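Local coordinates for protein fanconi-associated nuclease 1 homolog (Pseudomonas aeruginosa, PDB 5Y7Q) that is a FAN1-family nuclease homologue with a VRR-NUC domain, seen here bound to DNA, at residues L298-Y303 and R317-G322; E327-A332 and R354-L359. All coordinates share one frame; numbering follows the deposited sequence.

Contact 1 (L298-Y303 and R317-G322); sequences LAQRLY and RSLERG. With nucleotides of chain D.
Gln300 and Leu319 supply the apolar part of this nearly antiparallel helix pair, whose short axes run at 164° to each other. With CG of Gln300 anti to its own N (chi1 171°), the aliphatic root of the amide side chain lies across the leucine branch, and Gln300 CG reaches Leu319 CG at 3.4 Å. The amide beyond the bend at chi2 is held within its own helical neighbourhood, by Asp297 O and Arg304. Ser318 OG packs at the edge of the Tyr303 ring, 3.6 Å from Tyr303 CE2, and next to the methyl of Ala299. Each hydroxyl finds its hydrogen bond outside the pair, Ser318 OG with Arg314 O and Tyr303 OH with Glu291. The ionic part belongs to the far face of helix 311-321. Arg317 NE donates to OP1 of DA3 of chain D at 3.0 Å and 161°, while Arg317 NH1 bridges to Glu320 OE2 at 2.6 Å, within the guanidinium plane but above the carboxylate plane. Arg321 CG lies over one face of that guanidinium. The chemistry thus separates by face: toward helix 296-304 there is packing without ionic bonds, whereas the Arg317 side combines a salt bridge with DNA binding.

Contact 2 (E327-A332 and R354-L359); sequences EAHALA and RLQGKL. With nucleotides of chain D.
Leu355 and His329 carry most of the meeting between helix 325-337 and helix 342-358, whose short axes approach to 9.6 Å at an angle of 140°. Leu355 enters with CG beside its backbone N (chi1 -59°), which sends its two methyls to neighbouring targets: Leu355 CD2 lies 4.1 Å from Ala328 CB, and Leu355 CD1 lies 4.0 Å from Ala332 CB. The same CD1 also rests 3.7 Å from the carbonyl O of Ala328, so this branch packs on backbone as well as on alanine methyls. Farther along, Leu359 CD1 makes an off-centre CH-pi contact with the imidazole, 4.1 Å from the centroid of the His329 ring, and the same methyl lies 3.7 Å from His329 CB. Leu355 CB and Gln356 CG approach the ring's edge instead, near its plane. A second shell surrounds these groups: Leu319 backs Ala328, Phe325 touches Leu359, and Leu361 reaches both His329 and Gln356. On the DNA side, Arg354 spreads its guanidinium edge-on to the backbone. Its NH2 donates to OP1 of DA2 of chain D at 3.0 Å and a nearly straight 171°, and its NH1 to O3' of DG1 of chain D at 2.9 Å. Glu320 takes NE in a salt bridge; with all three nitrogens engaged, rotation of the group would be limited. Apolar packing therefore joins the helices, while directional hydrogen bonds and a salt bridge orient the arginine toward a single phosphodiester linkage.

Contacts 1 and 2 follow one another along the chain, their centres about 13 Å apart, and join four successive helices in two roughly antiparallel pairs. Every touching residue of contact 1 is buried, and a serine hydroxyl and the root of a glutamine share its interface with carbon. Contact 2 lies farther from the chain centre, about 35 Å against 26 Å, and reaches the surface at Leu359; it is built from aliphatic side chains and one imidazole. Glu320 unites them, since its side chain packs on Leu355 and its two carboxylate oxygens serve arginines from different helices. Together contact 1 and contact 2 present those arginines to consecutive phosphates of one DNA strand, with Glu320 as the carboxylate common to both.

Contact 1 (L298-Y303 and R317-G322)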
ATOM      1  N   LEU A 298     -24.989 -12.280  -2.035  1.00 74.56           N
ATOM      2  CA  LEU A 298     -24.147 -11.584  -2.999  1.00 69.67           C
ATOM      3  C   LEU A 298     -22.687 -11.584  -2.561  1.00 70.62           C
ATOM      4  O   LEU A 298     -21.791 -11.747  -3.400  1.00 67.89           O
ATOM      5  CB  LEU A 298     -24.659 -10.165  -3.214  1.00 65.74           C
ATOM      6  CG  LEU A 298     -23.861  -9.276  -4.164  1.00 69.81           C
ATOM      7  CD1 LEU A 298     -23.517  -9.983  -5.469  1.00 61.36           C
ATOM      8  CD2 LEU A 298     -24.665  -8.017  -4.431  1.00 80.35           C
ATOM      9  N   ALA A 299     -22.428 -11.398  -1.257  1.00 73.87           N
ATOM     10  CA  ALA A 299     -21.058 -11.487  -0.740  1.00 67.60           C
ATOM     11  C   ALA A 299     -20.445 -12.836  -1.075  1.00 67.24           C
ATOM     12  O   ALA A 299     -19.338 -12.912  -1.617  1.00 61.02           O
ATOM     13  CB  ALA A 299     -21.030 -11.265   0.773  1.00 58.68           C
ATOM     14  N   GLN A 300     -21.170 -13.908  -0.779  1.00 61.56           N
ATOM     15  CA  GLN A 300     -20.728 -15.238  -1.159  1.00 62.14           C
ATOM     16  C   GLN A 300     -20.399 -15.320  -2.651  1.00 70.13           C
ATOM     17  O   GLN A 300     -19.322 -15.792  -3.031  1.00 65.16           O
ATOM     18  CB  GLN A 300     -21.806 -16.241  -0.781  1.00 62.94           C
ATOM     19  CG  GLN A 300     -21.519 -17.580  -1.323  1.00 70.99           C
ATOM     20  CD  GLN A 300     -22.221 -17.850  -2.609  1.00 72.18           C
ATOM     21  OE1 GLN A 300     -21.874 -18.795  -3.329  1.00 84.92           O
ATOM     22  NE2 GLN A 300     -23.225 -17.041  -2.914  1.00 69.66           N
ATOM     23  N   ARG A 301     -21.328 -14.890  -3.518  1.00 66.22           N
ATOM     24  CA  ARG A 301     -21.074 -14.903  -4.959  1.00 63.14           C
ATOM     25  C   ARG A 301     -19.754 -14.208  -5.299  1.00 66.24           C
ATOM     26  O   ARG A 301     -18.881 -14.777  -5.980  1.00 63.89           O
ATOM     27  CB  ARG A 301     -22.224 -14.212  -5.687  1.00 77.73           C
ATOM     28  CG  ARG A 301     -22.961 -15.023  -6.722  1.00 90.14           C
ATOM     29  CD  ARG A 301     -23.712 -14.077  -7.675  1.00 97.91           C
ATOM     30  NE  ARG A 301     -24.969 -14.644  -8.159  1.00109.04           N
ATOM     31  CZ  ARG A 301     -26.160 -14.427  -7.598  1.00120.83           C
ATOM     32  NH1 ARG A 301     -27.245 -14.993  -8.117  1.00124.66           N
ATOM     33  NH2 ARG A 301     -26.275 -13.642  -6.525  1.00120.58           N
ATOM     34  N   LEU A 302     -19.586 -12.969  -4.810  1.00 51.30           N
ATOM     35  CA  LEU A 302     -18.428 -12.164  -5.199  1.00 57.60           C
ATOM     36  C   LEU A 302     -17.129 -12.742  -4.637  1.00 56.06           C
ATOM     37  O   LEU A 302     -16.126 -12.822  -5.347  1.00 68.91           O
ATOM     38  CB  LEU A 302     -18.612 -10.702  -4.768  1.00 51.44           C
ATOM     39  CG  LEU A 302     -19.820  -9.919  -5.310  1.00 62.43           C
ATOM     40  CD1 LEU A 302     -19.927  -8.526  -4.677  1.00 74.36           C
ATOM     41  CD2 LEU A 302     -19.772  -9.765  -6.813  1.00 57.27           C
ATOM     42  N   TYR A 303     -17.122 -13.153  -3.365  1.00 51.90           N
ATOM     43  CA  TYR A 303     -15.965 -13.884  -2.831  1.00 59.93           C
ATOM     44  C   TYR A 303     -15.646 -15.135  -3.661  1.00 59.81           C
ATOM     45  O   TYR A 303     -14.475 -15.422  -3.944  1.00 59.16           O
ATOM     46  CB  TYR A 303     -16.209 -14.297  -1.378  1.00 57.90           C
ATOM     47  CG  TYR A 303     -16.096 -13.214  -0.326  1.00 63.78           C
ATOM     48  CD1 TYR A 303     -15.004 -12.336  -0.297  1.00 66.88           C
ATOM     49  CD2 TYR A 303     -17.067 -13.095   0.672  1.00 62.46           C
ATOM     50  CE1 TYR A 303     -14.894 -11.356   0.697  1.00 61.63           C
ATOM     51  CE2 TYR A 303     -16.970 -12.119   1.647  1.00 65.06           C
ATOM     52  CZ  TYR A 303     -15.888 -11.256   1.657  1.00 64.35           C
ATOM     53  OH  TYR A 303     -15.813 -10.309   2.647  1.00 69.89           O
ATOM     54  N   ARG A 317     -17.661 -18.613   5.163  1.00 57.16           N
ATOM     55  CA  ARG A 317     -18.244 -17.903   6.290  1.00 65.51           C
ATOM     56  C   ARG A 317     -19.480 -17.110   5.875  1.00 72.60           C
ATOM     57  O   ARG A 317     -20.438 -17.024   6.649  1.00 85.17           O
ATOM     58  CB  ARG A 317     -17.190 -16.999   6.931  1.00 73.17           C
ATOM     59  CG  ARG A 317     -17.706 -16.151   8.082  1.00 90.47           C
ATOM     60  CD  ARG A 317     -18.372 -16.973   9.195  1.00 98.62           C
ATOM     61  NE  ARG A 317     -18.987 -16.105  10.205  1.00105.80           N
ATOM     62  CZ  ARG A 317     -19.835 -16.521  11.144  1.00107.20           C
ATOM     63  NH1 ARG A 317     -20.175 -17.799  11.215  1.00109.45           N
ATOM     64  NH2 ARG A 317     -20.347 -15.657  12.014  1.00105.43           N
ATOM     65  N   SER A 318     -19.504 -16.550   4.657  1.00 66.94           N
ATOM     66  CA  SER A 318     -20.702 -15.836   4.221  1.00 65.96           C
ATOM     67  C   SER A 318     -21.879 -16.782   4.034  1.00 61.24           C
ATOM     68  O   SER A 318     -22.998 -16.468   4.451  1.00 57.97           O
ATOM     69  CB  SER A 318     -20.445 -15.068   2.928  1.00 75.48           C
ATOM     70  OG  SER A 318     -19.678 -13.907   3.170  1.00 80.55           O
ATOM     71  N   LEU A 319     -21.656 -17.939   3.403  1.00 54.93           N
ATOM     72  CA  LEU A 319     -22.739 -18.907   3.281  1.00 60.44           C
ATOM     73  C   LEU A 319     -23.278 -19.274   4.655  1.00 67.56           C
ATOM     74  O   LEU A 319     -24.499 -19.256   4.883  1.00 63.61           O
ATOM     75  CB  LEU A 319     -22.271 -20.146   2.524  1.00 53.17           C
ATOM     76  CG  LEU A 319     -22.082 -20.001   1.008  1.00 55.95           C
ATOM     77  CD1 LEU A 319     -21.070 -20.993   0.442  1.00 51.24           C
ATOM     78  CD2 LEU A 319     -23.419 -20.086   0.254  1.00 53.04           C
ATOM     79  N   GLU A 320     -22.376 -19.568   5.601  1.00 65.23           N
ATOM     80  CA  GLU A 320     -22.826 -19.871   6.956  1.00 73.09           C
ATOM     81  C   GLU A 320     -23.702 -18.743   7.507  1.00 74.19           C
ATOM     82  O   GLU A 320     -24.796 -18.991   8.027  1.00 81.15           O
ATOM     83  CB  GLU A 320     -21.630 -20.142   7.873  1.00 69.63           C
ATOM     84  CG  GLU A 320     -22.016 -20.797   9.193  1.00 71.45           C
ATOM     85  CD  GLU A 320     -20.893 -20.780  10.231  1.00 85.18           C
ATOM     86  OE1 GLU A 320     -21.013 -21.491  11.264  1.00 94.98           O
ATOM     87  OE2 GLU A 320     -19.899 -20.049  10.030  1.00 81.38           O
ATOM     88  N   ARG A 321     -23.246 -17.490   7.381  1.00 68.63           N
ATOM     89  CA  ARG A 321     -24.051 -16.367   7.850  1.00 64.08           C
ATOM     90  C   ARG A 321     -25.389 -16.289   7.113  1.00 73.49           C
ATOM     91  O   ARG A 321     -26.404 -15.917   7.711  1.00 81.06           O
ATOM     92  CB  ARG A 321     -23.262 -15.056   7.708  1.00 64.24           C
ATOM     93  CG  ARG A 321     -22.711 -14.515   9.023  1.00 71.99           C
ATOM     94  CD  ARG A 321     -21.434 -13.651   8.915  1.00 77.41           C
ATOM     95  NE  ARG A 321     -21.645 -12.195   8.829  1.00 91.38           N
ATOM     96  CZ  ARG A 321     -22.292 -11.437   9.724  1.00 99.71           C
ATOM     97  NH1 ARG A 321     -22.869 -11.962  10.808  1.00 96.31           N
ATOM     98  NH2 ARG A 321     -22.382 -10.126   9.520  1.00106.64           N
ATOM     99  N   GLY A 322     -25.427 -16.667   5.835  1.00 67.26           N
ATOM    100  CA  GLY A 322     -26.680 -16.646   5.105  1.00 74.04           C
ATOM    101  C   GLY A 322     -27.573 -17.837   5.338  1.00 81.10           C
ATOM    102  O   GLY A 322     -28.508 -18.078   4.566  1.00 80.92           O
TER
ATOM    103  P    DA D   3     -17.637 -12.759  11.926  1.00147.18           P
ATOM    104  OP1  DA D   3     -18.449 -13.236  10.791  1.00149.50           O
ATOM    105  OP2  DA D   3     -16.177 -12.656  11.717  1.00135.53           O
ATOM    106  O5'  DA D   3     -18.182 -11.332  12.427  1.00144.46           O
ATOM    107  C5'  DA D   3     -19.556 -11.191  12.803  1.00143.40           C
ATOM    108  C4'  DA D   3     -19.936  -9.745  13.104  1.00145.45           C
ATOM    109  O4'  DA D   3     -19.101  -9.213  14.145  1.00142.89           O
ATOM    110  C3'  DA D   3     -19.781  -8.762  11.970  1.00153.88           C
ATOM    111  O3'  DA D   3     -20.613  -7.649  12.246  1.00159.09           O
ATOM    112  C2'  DA D   3     -18.302  -8.396  12.085  1.00148.89           C
ATOM    113  C1'  DA D   3     -18.174  -8.291  13.593  1.00145.21           C
ATOM    114  N9   DA D   3     -16.891  -8.661  14.139  1.00144.60           N
ATOM    115  C8   DA D   3     -16.188  -9.809  13.907  1.00137.54           C
ATOM    116  N7   DA D   3     -15.086  -9.899  14.608  1.00135.08           N
ATOM    117  C5   DA D   3     -15.090  -8.744  15.377  1.00136.36           C
ATOM    118  C6   DA D   3     -14.196  -8.240  16.333  1.00135.38           C
ATOM    119  N6   DA D   3     -13.079  -8.877  16.689  1.00135.26           N
ATOM    120  N1   DA D   3     -14.497  -7.051  16.912  1.00138.39           N
ATOM    121  C2   DA D   3     -15.621  -6.422  16.550  1.00141.95           C
ATOM    122  N3   DA D   3     -16.536  -6.799  15.662  1.00149.17           N
ATOM    123  C4   DA D   3     -16.206  -7.982  15.109  1.00146.84           C
ATOM    124  P    DA D   2     -14.588 -17.822  14.561  1.00145.51           P
ATOM    125  OP1  DA D   2     -14.887 -18.319  13.200  1.00145.36           O
ATOM    126  OP2  DA D   2     -13.186 -17.478  14.874  1.00146.22           O
ATOM    127  O5'  DA D   2     -15.473 -16.522  14.859  1.00139.17           O
ATOM    128  C5'  DA D   2     -16.877 -16.640  15.134  1.00133.67           C
ATOM    129  C4'  DA D   2     -17.555 -15.306  14.946  1.00133.26           C
ATOM    130  O4'  DA D   2     -17.322 -14.485  16.121  1.00132.62           O
ATOM    131  C3'  DA D   2     -16.999 -14.507  13.766  1.00142.93           C
ATOM    132  O3'  DA D   2     -18.008 -13.756  13.136  1.00146.72           O
ATOM    133  C2'  DA D   2     -15.994 -13.597  14.429  1.00144.34           C
ATOM    134  C1'  DA D   2     -16.696 -13.282  15.721  1.00141.50           C
ATOM    135  N9   DA D   2     -15.743 -12.859  16.717  1.00141.61           N
ATOM    136  C8   DA D   2     -14.577 -13.484  17.058  1.00136.22           C
ATOM    137  N7   DA D   2     -13.881 -12.841  17.956  1.00136.78           N
ATOM    138  C5   DA D   2     -14.630 -11.704  18.195  1.00141.81           C
ATOM    139  C6   DA D   2     -14.439 -10.613  19.050  1.00143.14           C
ATOM    140  N6   DA D   2     -13.386 -10.490  19.853  1.00140.32           N
ATOM    141  N1   DA D   2     -15.377  -9.651  19.050  1.00148.02           N
ATOM    142  C2   DA D   2     -16.438  -9.778  18.244  1.00150.96           C
ATOM    143  N3   DA D   2     -16.726 -10.757  17.398  1.00149.21           N
ATOM    144  C4   DA D   2     -15.772 -11.696  17.425  1.00144.24           C
TER

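Contact 2 (E327-A332 and R354-L359)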
ATOM      1  N   GLU A 327     -24.131 -25.797   1.342  1.00 69.21           N
ATOM      2  CA  GLU A 327     -23.116 -25.247   0.457  1.00 64.62           C
ATOM      3  C   GLU A 327     -21.863 -24.892   1.241  1.00 62.41           C
ATOM      4  O   GLU A 327     -20.749 -25.222   0.832  1.00 55.01           O
ATOM      5  CB  GLU A 327     -23.659 -24.028  -0.260  1.00 68.98           C
ATOM      6  CG  GLU A 327     -24.773 -24.337  -1.223  1.00 79.50           C
ATOM      7  CD  GLU A 327     -25.622 -23.115  -1.495  1.00 74.96           C
ATOM      8  OE1 GLU A 327     -26.464 -22.764  -0.621  1.00 66.00           O
ATOM      9  OE2 GLU A 327     -25.407 -22.505  -2.565  1.00 80.17           O
ATOM     10  N   ALA A 328     -22.033 -24.229   2.383  1.00 51.18           N
ATOM     11  CA  ALA A 328     -20.896 -23.869   3.213  1.00 53.32           C
ATOM     12  C   ALA A 328     -20.051 -25.095   3.562  1.00 55.13           C
ATOM     13  O   ALA A 328     -18.822 -25.086   3.418  1.00 50.68           O
ATOM     14  CB  ALA A 328     -21.406 -23.164   4.470  1.00 52.45           C
ATOM     15  N   HIS A 329     -20.711 -26.171   4.000  1.00 53.06           N
ATOM     16  CA  HIS A 329     -20.026 -27.422   4.301  1.00 52.07           C
ATOM     17  C   HIS A 329     -19.322 -27.974   3.079  1.00 54.90           C
ATOM     18  O   HIS A 329     -18.164 -28.387   3.164  1.00 65.53           O
ATOM     19  CB  HIS A 329     -21.021 -28.452   4.817  1.00 53.28           C
ATOM     20  CG  HIS A 329     -20.391 -29.759   5.176  1.00 54.18           C
ATOM     21  ND1 HIS A 329     -20.233 -30.780   4.269  1.00 55.31           N
ATOM     22  CD2 HIS A 329     -19.858 -30.205   6.336  1.00 65.01           C
ATOM     23  CE1 HIS A 329     -19.648 -31.808   4.857  1.00 61.79           C
ATOM     24  NE2 HIS A 329     -19.407 -31.484   6.113  1.00 73.21           N
ATOM     25  N   ALA A 330     -20.030 -28.033   1.942  1.00 54.15           N
ATOM     26  CA  ALA A 330     -19.450 -28.540   0.701  1.00 50.02           C
ATOM     27  C   ALA A 330     -18.178 -27.791   0.343  1.00 53.97           C
ATOM     28  O   ALA A 330     -17.124 -28.395   0.083  1.00 49.95           O
ATOM     29  CB  ALA A 330     -20.457 -28.425  -0.433  1.00 49.47           C
ATOM     30  N   LEU A 331     -18.260 -26.465   0.342  1.00 49.36           N
ATOM     31  CA  LEU A 331     -17.107 -25.653   0.009  1.00 52.60           C
ATOM     32  C   LEU A 331     -15.992 -25.880   1.012  1.00 59.04           C
ATOM     33  O   LEU A 331     -14.821 -25.987   0.639  1.00 50.02           O
ATOM     34  CB  LEU A 331     -17.516 -24.182  -0.048  1.00 52.86           C
ATOM     35  CG  LEU A 331     -16.447 -23.220  -0.552  1.00 54.05           C
ATOM     36  CD1 LEU A 331     -15.776 -23.753  -1.822  1.00 49.61           C
ATOM     37  CD2 LEU A 331     -17.076 -21.873  -0.788  1.00 58.77           C
ATOM     38  N   ALA A 332     -16.339 -25.991   2.288  1.00 50.16           N
ATOM     39  CA  ALA A 332     -15.325 -26.273   3.296  1.00 58.25           C
ATOM     40  C   ALA A 332     -14.624 -27.609   3.040  1.00 58.17           C
ATOM     41  O   ALA A 332     -13.409 -27.734   3.244  1.00 59.11           O
ATOM     42  CB  ALA A 332     -15.960 -26.249   4.686  1.00 58.69           C
ATOM     43  N   ARG A 354     -18.093 -26.588  13.158  1.00 64.66           N
ATOM     44  CA  ARG A 354     -19.316 -25.850  13.434  1.00 61.57           C
ATOM     45  C   ARG A 354     -20.353 -26.088  12.347  1.00 66.85           C
ATOM     46  O   ARG A 354     -21.560 -26.176  12.637  1.00 69.87           O
ATOM     47  CB  ARG A 354     -18.975 -24.378  13.573  1.00 60.77           C
ATOM     48  CG  ARG A 354     -20.140 -23.474  13.659  1.00 69.80           C
ATOM     49  CD  ARG A 354     -19.640 -22.127  14.084  1.00 71.13           C
ATOM     50  NE  ARG A 354     -18.797 -21.520  13.062  1.00 75.55           N
ATOM     51  CZ  ARG A 354     -17.805 -20.669  13.313  1.00 85.21           C
ATOM     52  NH1 ARG A 354     -17.508 -20.334  14.560  1.00 89.30           N
ATOM     53  NH2 ARG A 354     -17.096 -20.158  12.314  1.00 87.92           N
ATOM     54  N   LEU A 355     -19.892 -26.230  11.099  1.00 62.30           N
ATOM     55  CA  LEU A 355     -20.762 -26.653  10.008  1.00 61.69           C
ATOM     56  C   LEU A 355     -21.214 -28.099  10.174  1.00 66.85           C
ATOM     57  O   LEU A 355     -22.375 -28.431   9.909  1.00 68.06           O
ATOM     58  CB  LEU A 355     -20.031 -26.492   8.685  1.00 56.76           C
ATOM     59  CG  LEU A 355     -19.599 -25.070   8.429  1.00 55.01           C
ATOM     60  CD1 LEU A 355     -18.829 -25.063   7.163  1.00 53.44           C
ATOM     61  CD2 LEU A 355     -20.834 -24.177   8.359  1.00 55.50           C
ATOM     62  N   GLN A 356     -20.299 -28.984  10.559  1.00 67.18           N
ATOM     63  CA  GLN A 356     -20.677 -30.363  10.810  1.00 65.63           C
ATOM     64  C   GLN A 356     -21.785 -30.414  11.844  1.00 73.28           C
ATOM     65  O   GLN A 356     -22.780 -31.126  11.676  1.00 81.43           O
ATOM     66  CB  GLN A 356     -19.464 -31.156  11.275  1.00 62.80           C
ATOM     67  CG  GLN A 356     -18.389 -31.268  10.246  1.00 71.18           C
ATOM     68  CD  GLN A 356     -17.164 -31.989  10.757  1.00 82.90           C
ATOM     69  OE1 GLN A 356     -16.495 -32.688  10.002  1.00 80.97           O
ATOM     70  NE2 GLN A 356     -16.866 -31.832  12.048  1.00 91.99           N
ATOM     71  N   GLY A 357     -21.637 -29.641  12.918  1.00 73.41           N
ATOM     72  CA  GLY A 357     -22.683 -29.603  13.920  1.00 83.91           C
ATOM     73  C   GLY A 357     -23.979 -29.061  13.360  1.00 85.35           C
ATOM     74  O   GLY A 357     -25.059 -29.583  13.650  1.00 82.72           O
ATOM     75  N   LYS A 358     -23.888 -28.021  12.523  1.00 81.58           N
ATOM     76  CA  LYS A 358     -25.096 -27.448  11.943  1.00 74.37           C
ATOM     77  C   LYS A 358     -25.787 -28.394  10.973  1.00 73.70           C
ATOM     78  O   LYS A 358     -26.970 -28.201  10.694  1.00 91.79           O
ATOM     79  CB  LYS A 358     -24.782 -26.122  11.255  1.00 73.65           C
ATOM     80  CG  LYS A 358     -24.887 -24.917  12.185  1.00 83.01           C
ATOM     81  CD  LYS A 358     -23.722 -23.958  11.981  1.00 90.50           C
ATOM     82  CE  LYS A 358     -23.831 -22.703  12.848  1.00 94.66           C
ATOM     83  NZ  LYS A 358     -23.721 -22.992  14.302  1.00103.26           N
ATOM     84  N   LEU A 359     -25.100 -29.408  10.454  1.00 66.97           N
ATOM     85  CA  LEU A 359     -25.750 -30.434   9.639  1.00 65.69           C
ATOM     86  C   LEU A 359     -26.200 -31.635  10.470  1.00 75.68           C
ATOM     87  O   LEU A 359     -26.645 -32.647   9.904  1.00 67.31           O
ATOM     88  CB  LEU A 359     -24.829 -30.885   8.503  1.00 61.67           C
ATOM     89  CG  LEU A 359     -24.452 -29.746   7.538  1.00 69.31           C
ATOM     90  CD1 LEU A 359     -23.885 -30.259   6.214  1.00 63.95           C
ATOM     91  CD2 LEU A 359     -25.633 -28.826   7.293  1.00 68.63           C
TER
ATOM     92  P    DA D   2     -14.588 -17.822  14.561  1.00145.51           P
ATOM     93  OP1  DA D   2     -14.887 -18.319  13.200  1.00145.36           O
ATOM     94  OP2  DA D   2     -13.186 -17.478  14.874  1.00146.22           O
ATOM     95  O5'  DA D   2     -15.473 -16.522  14.859  1.00139.17           O
ATOM     96  C5'  DA D   2     -16.877 -16.640  15.134  1.00133.67           C
ATOM     97  C4'  DA D   2     -17.555 -15.306  14.946  1.00133.26           C
ATOM     98  O4'  DA D   2     -17.322 -14.485  16.121  1.00132.62           O
ATOM     99  C3'  DA D   2     -16.999 -14.507  13.766  1.00142.93           C
ATOM    100  O3'  DA D   2     -18.008 -13.756  13.136  1.00146.72           O
ATOM    101  C2'  DA D   2     -15.994 -13.597  14.429  1.00144.34           C
ATOM    102  C1'  DA D   2     -16.696 -13.282  15.721  1.00141.50           C
ATOM    103  N9   DA D   2     -15.743 -12.859  16.717  1.00141.61           N
ATOM    104  C8   DA D   2     -14.577 -13.484  17.058  1.00136.22           C
ATOM    105  N7   DA D   2     -13.881 -12.841  17.956  1.00136.78           N
ATOM    106  C5   DA D   2     -14.630 -11.704  18.195  1.00141.81           C
ATOM    107  C6   DA D   2     -14.439 -10.613  19.050  1.00143.14           C
ATOM    108  N6   DA D   2     -13.386 -10.490  19.853  1.00140.32           N
ATOM    109  N1   DA D   2     -15.377  -9.651  19.050  1.00148.02           N
ATOM    110  C2   DA D   2     -16.438  -9.778  18.244  1.00150.96           C
ATOM    111  N3   DA D   2     -16.726 -10.757  17.398  1.00149.21           N
ATOM    112  C4   DA D   2     -15.772 -11.696  17.425  1.00144.24           C
ATOM    113  P    DG D   1     -17.772 -21.565  18.982  1.00182.23           P
ATOM    114  OP1  DG D   1     -18.975 -21.981  18.222  1.00183.62           O
ATOM    115  OP2  DG D   1     -17.602 -21.953  20.405  1.00179.14           O
ATOM    116  O5'  DG D   1     -16.454 -22.023  18.190  1.00175.76           O
ATOM    117  C5'  DG D   1     -15.294 -21.187  18.187  1.00170.67           C
ATOM    118  C4'  DG D   1     -15.678 -19.759  17.848  1.00170.01           C
ATOM    119  O4'  DG D   1     -15.801 -18.975  19.056  1.00167.29           O
ATOM    120  C3'  DG D   1     -14.679 -18.989  16.971  1.00161.59           C
ATOM    121  O3'  DG D   1     -15.149 -18.923  15.603  1.00153.36           O
ATOM    122  C2'  DG D   1     -14.632 -17.601  17.614  1.00163.79           C
ATOM    123  C1'  DG D   1     -15.750 -17.649  18.647  1.00166.35           C
ATOM    124  N9   DG D   1     -15.468 -16.765  19.758  1.00170.65           N
ATOM    125  C8   DG D   1     -14.413 -16.834  20.632  1.00167.69           C
ATOM    126  N7   DG D   1     -14.380 -15.845  21.480  1.00169.35           N
ATOM    127  C5   DG D   1     -15.462 -15.055  21.120  1.00176.73           C
ATOM    128  C6   DG D   1     -15.939 -13.846  21.678  1.00181.53           C
ATOM    129  O6   DG D   1     -15.482 -13.200  22.633  1.00181.12           O
ATOM    130  N1   DG D   1     -17.066 -13.381  21.008  1.00185.21           N
ATOM    131  C2   DG D   1     -17.663 -14.004  19.934  1.00186.47           C
ATOM    132  N2   DG D   1     -18.747 -13.403  19.424  1.00191.66           N
ATOM    133  N3   DG D   1     -17.229 -15.137  19.404  1.00183.10           N
ATOM    134  C4   DG D   1     -16.128 -15.602  20.048  1.00177.88           C
TER